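Local coordinates for ferulic acid esterase, AmCE1/Fae1A (Anaeromyces mucronatus, PDB 5CXU), which probably hydrolyses feruloyl esters, acting as a feruloyl esterase, at residues 214-219 and 241-246. Numbering follows the deposited sequence.
Sequences SLIDCG and QEHIWF. With GOL (glycerol), chain B.
The last beta-alpha-beta unit of the sheet pairs inner strand 213-219 with edge strand 244-248, their local axes 8° apart and hence parallel. The ladder begins where I244 N donates to S214 O at 2.7 Å. I216 N then reaches I244 O at 2.8 Å. F246 N closes on I216 O at 3.2 Å. I216 thus uses both its N and its O, toward I244 and F246 on either side of its bridge partner W245, the parallel pattern. On one face, D217 CB sits 3.6 Å from the centroid of the F246 ring and 16° off its normal, a CH-pi contact, while L215 CD2 approaches F246 CE1 obliquely. F246 has CG between backbone N and carbonyl carbon (chi1 71°), which swings the ring back over D217. Shortening F246 to an alanine would remove the ring, and D217 CB would probably lose its aromatic partner, with a gap opened beside L215 and A260 of helix 255-268. On the opposite face, I216 CG2 packs against W245 CE3 (3.8 Å), and W245 also stacks on H233 of connecting helix 228-238. H243 ND1 bonds Q241 O in its ring plane at 2.8 Å, while NE2 bonds H233, fixing the ring's rotation. This beta-alpha-beta crossover closes one edge of the mixed sheet, as in the alpha/beta-hydrolase fold.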
ATOM      1  N   SER A 214      -5.238  -8.468   6.163  1.00 19.17           N
ATOM      2  CA  SER A 214      -4.078  -7.656   6.595  1.00 16.00           C
ATOM      3  C   SER A 214      -2.844  -8.480   6.334  1.00 16.69           C
ATOM      4  O   SER A 214      -2.814  -9.679   6.631  1.00 17.96           O
ATOM      5  CB  SER A 214      -4.234  -7.296   8.087  1.00 20.39           C
ATOM      6  OG  SER A 214      -3.050  -6.641   8.591  1.00 20.96           O
ATOM      7  N   LEU A 215      -1.833  -7.877   5.721  1.00 16.29           N
ATOM      8  CA  LEU A 215      -0.663  -8.644   5.283  1.00 18.86           C
ATOM      9  C   LEU A 215       0.569  -7.787   5.498  1.00 18.73           C
ATOM     10  O   LEU A 215       0.595  -6.611   5.121  1.00 17.98           O
ATOM     11  CB  LEU A 215      -0.795  -9.055   3.803  1.00 17.60           C
ATOM     12  CG  LEU A 215       0.389  -9.839   3.200  1.00 17.80           C
ATOM     13  CD1 LEU A 215      -0.107 -10.760   2.082  1.00 26.63           C
ATOM     14  CD2 LEU A 215       1.522  -8.924   2.700  1.00 19.53           C
ATOM     15  N   ILE A 216       1.589  -8.403   6.090  1.00 16.20           N
ATOM     16  CA  ILE A 216       2.881  -7.734   6.369  1.00 15.83           C
ATOM     17  C   ILE A 216       4.011  -8.647   5.908  1.00 16.92           C
ATOM     18  O   ILE A 216       3.966  -9.854   6.196  1.00 15.71           O
ATOM     19  CB  ILE A 216       3.083  -7.460   7.879  1.00 16.38           C
ATOM     20  CG1 ILE A 216       1.913  -6.644   8.443  1.00 19.17           C
ATOM     21  CG2 ILE A 216       4.421  -6.718   8.136  1.00 18.09           C
ATOM     22  CD1 ILE A 216       1.915  -6.535   9.966  1.00 21.40           C
ATOM     23  N   ASP A 217       4.969  -8.145   5.144  1.00 17.18           N
ATOM     24  CA  ASP A 217       6.167  -8.989   4.887  1.00 15.19           C
ATOM     25  C   ASP A 217       7.419  -8.131   5.121  1.00 16.07           C
ATOM     26  O   ASP A 217       7.356  -6.924   5.361  1.00 17.15           O
ATOM     27  CB  ASP A 217       6.156  -9.608   3.470  1.00 15.63           C
ATOM     28  CG  ASP A 217       6.705  -8.718   2.354  1.00 20.72           C
ATOM     29  OD1 ASP A 217       6.606  -7.479   2.430  1.00 21.87           O
ATOM     30  OD2 ASP A 217       7.277  -9.259   1.340  1.00 17.79           O
ATOM     31  N   CYS A 218       8.559  -8.794   5.065  1.00 15.35           N
ATOM     32  CA  CYS A 218       9.837  -8.120   5.226  1.00 15.18           C
ATOM     33  C   CYS A 218      10.913  -9.096   4.759  1.00 17.55           C
ATOM     34  O   CYS A 218      10.804 -10.314   4.992  1.00 17.79           O
ATOM     35  CB  CYS A 218      10.094  -7.737   6.665  1.00 16.69           C
ATOM     36  SG  CYS A 218      11.528  -6.543   6.803  1.00 18.83           S
ATOM     37  N   GLY A 219      11.988  -8.601   4.143  1.00 17.41           N
ATOM     38  CA  GLY A 219      13.136  -9.476   3.932  1.00 17.16           C
ATOM     39  C   GLY A 219      13.810  -9.812   5.252  1.00 19.32           C
ATOM     40  O   GLY A 219      13.647  -9.088   6.248  1.00 22.93           O
ATOM     41  N   GLN A 241      -5.219  -9.298  16.219  1.00 22.30           N
ATOM     42  CA  GLN A 241      -5.593  -8.692  14.947  1.00 21.58           C
ATOM     43  C   GLN A 241      -5.076  -9.640  13.886  1.00 20.83           C
ATOM     44  O   GLN A 241      -3.872  -9.595  13.567  1.00 22.14           O
ATOM     45  CB  GLN A 241      -4.970  -7.282  14.807  1.00 21.06           C
ATOM     46  CG  GLN A 241      -5.277  -6.409  16.028  1.00 22.28           C
ATOM     47  CD  GLN A 241      -6.764  -6.119  16.171  1.00 23.57           C
ATOM     48  OE1 GLN A 241      -7.367  -5.403  15.355  1.00 25.56           O
ATOM     49  NE2 GLN A 241      -7.375  -6.634  17.254  1.00 24.92           N
ATOM     50  N   GLU A 242      -5.920 -10.525  13.352  1.00 20.91           N
ATOM     51  CA  GLU A 242      -5.381 -11.551  12.463  1.00 22.38           C
ATOM     52  C   GLU A 242      -4.805 -10.938  11.203  1.00 20.14           C
ATOM     53  O   GLU A 242      -5.304  -9.944  10.658  1.00 21.86           O
ATOM     54  CB  GLU A 242      -6.435 -12.580  12.083  1.00 24.58           C
ATOM     55  CG  GLU A 242      -6.831 -13.564  13.236  1.00 31.52           C
ATOM     56  CD  GLU A 242      -7.949 -13.038  14.116  1.00 32.39           C
ATOM     57  OE1 GLU A 242      -8.346 -11.857  13.946  1.00 30.62           O
ATOM     58  OE2 GLU A 242      -8.473 -13.817  14.953  1.00 36.29           O
ATOM     59  N   HIS A 243      -3.710 -11.538  10.777  1.00 18.90           N
ATOM     60  CA  HIS A 243      -3.040 -11.021   9.585  1.00 17.18           C
ATOM     61  C   HIS A 243      -2.149 -12.116   9.042  1.00 17.28           C
ATOM     62  O   HIS A 243      -1.829 -13.118   9.726  1.00 21.19           O
ATOM     63  CB  HIS A 243      -2.201  -9.767   9.937  1.00 19.00           C
ATOM     64  CG  HIS A 243      -1.141 -10.066  10.945  1.00 17.54           C
ATOM     65  ND1 HIS A 243      -1.412 -10.233  12.283  1.00 19.59           N
ATOM     66  CD2 HIS A 243       0.181 -10.336  10.781  1.00 19.84           C
ATOM     67  CE1 HIS A 243      -0.292 -10.568  12.912  1.00 21.84           C
ATOM     68  NE2 HIS A 243       0.688 -10.629  12.024  1.00 21.95           N
ATOM     69  N   ILE A 244      -1.714 -11.902   7.813  1.00 18.44           N
ATOM     70  CA  ILE A 244      -0.690 -12.762   7.203  1.00 17.77           C
ATOM     71  C   ILE A 244       0.682 -12.103   7.453  1.00 18.83           C
ATOM     72  O   ILE A 244       0.830 -10.902   7.214  1.00 18.05           O
ATOM     73  CB  ILE A 244      -0.954 -12.910   5.693  1.00 20.42           C
ATOM     74  CG1 ILE A 244      -2.264 -13.679   5.417  1.00 23.59           C
ATOM     75  CG2 ILE A 244       0.217 -13.630   5.056  1.00 22.20           C
ATOM     76  CD1 ILE A 244      -2.856 -13.332   4.050  1.00 28.26           C
ATOM     77  N   TRP A 245       1.628 -12.878   7.982  1.00 17.52           N
ATOM     78  CA  TRP A 245       3.019 -12.409   8.120  1.00 15.60           C
ATOM     79  C   TRP A 245       3.930 -13.398   7.415  1.00 15.38           C
ATOM     80  O   TRP A 245       3.794 -14.619   7.617  1.00 17.63           O
ATOM     81  CB  TRP A 245       3.392 -12.315   9.614  1.00 17.81           C
ATOM     82  CG  TRP A 245       4.842 -12.392   9.941  1.00 18.77           C
ATOM     83  CD1 TRP A 245       5.472 -13.427  10.570  1.00 21.04           C
ATOM     84  CD2 TRP A 245       5.843 -11.384   9.715  1.00 17.13           C
ATOM     85  NE1 TRP A 245       6.822 -13.134  10.753  1.00 20.84           N
ATOM     86  CE2 TRP A 245       7.065 -11.881  10.246  1.00 19.60           C
ATOM     87  CE3 TRP A 245       5.829 -10.104   9.131  1.00 17.36           C
ATOM     88  CZ2 TRP A 245       8.261 -11.159  10.180  1.00 19.33           C
ATOM     89  CZ3 TRP A 245       7.028  -9.367   9.077  1.00 20.16           C
ATOM     90  CH2 TRP A 245       8.242  -9.929   9.592  1.00 19.25           C
ATOM     91  N   PHE A 246       4.880 -12.904   6.628  1.00 16.66           N
ATOM     92  CA  PHE A 246       5.904 -13.809   6.108  1.00 18.30           C
ATOM     93  C   PHE A 246       7.163 -13.031   5.799  1.00 17.41           C
ATOM     94  O   PHE A 246       7.147 -11.791   5.647  1.00 16.12           O
ATOM     95  CB  PHE A 246       5.402 -14.571   4.856  1.00 18.55           C
ATOM     96  CG  PHE A 246       5.268 -13.716   3.650  1.00 17.35           C
ATOM     97  CD1 PHE A 246       4.073 -13.019   3.405  1.00 19.72           C
ATOM     98  CD2 PHE A 246       6.335 -13.579   2.729  1.00 18.12           C
ATOM     99  CE1 PHE A 246       3.936 -12.227   2.248  1.00 19.79           C
ATOM    100  CE2 PHE A 246       6.178 -12.768   1.584  1.00 17.56           C
ATOM    101  CZ  PHE A 246       5.015 -12.089   1.363  1.00 18.35           C
TER
HETATM  102  C1  GOL B 301      -5.515 -14.030   7.629  1.00 51.73           C
HETATM  103  O1  GOL B 301      -6.365 -14.553   8.624  1.00 58.46           O
HETATM  104  C2  GOL B 301      -6.271 -13.180   6.603  1.00 51.11           C
HETATM  105  O2  GOL B 301      -7.627 -12.958   6.946  1.00 54.38           O
HETATM  106  C3  GOL B 301      -5.604 -11.820   6.553  1.00 39.69           C
HETATM  107  O3  GOL B 301      -6.059 -11.017   7.603  1.00 30.85           O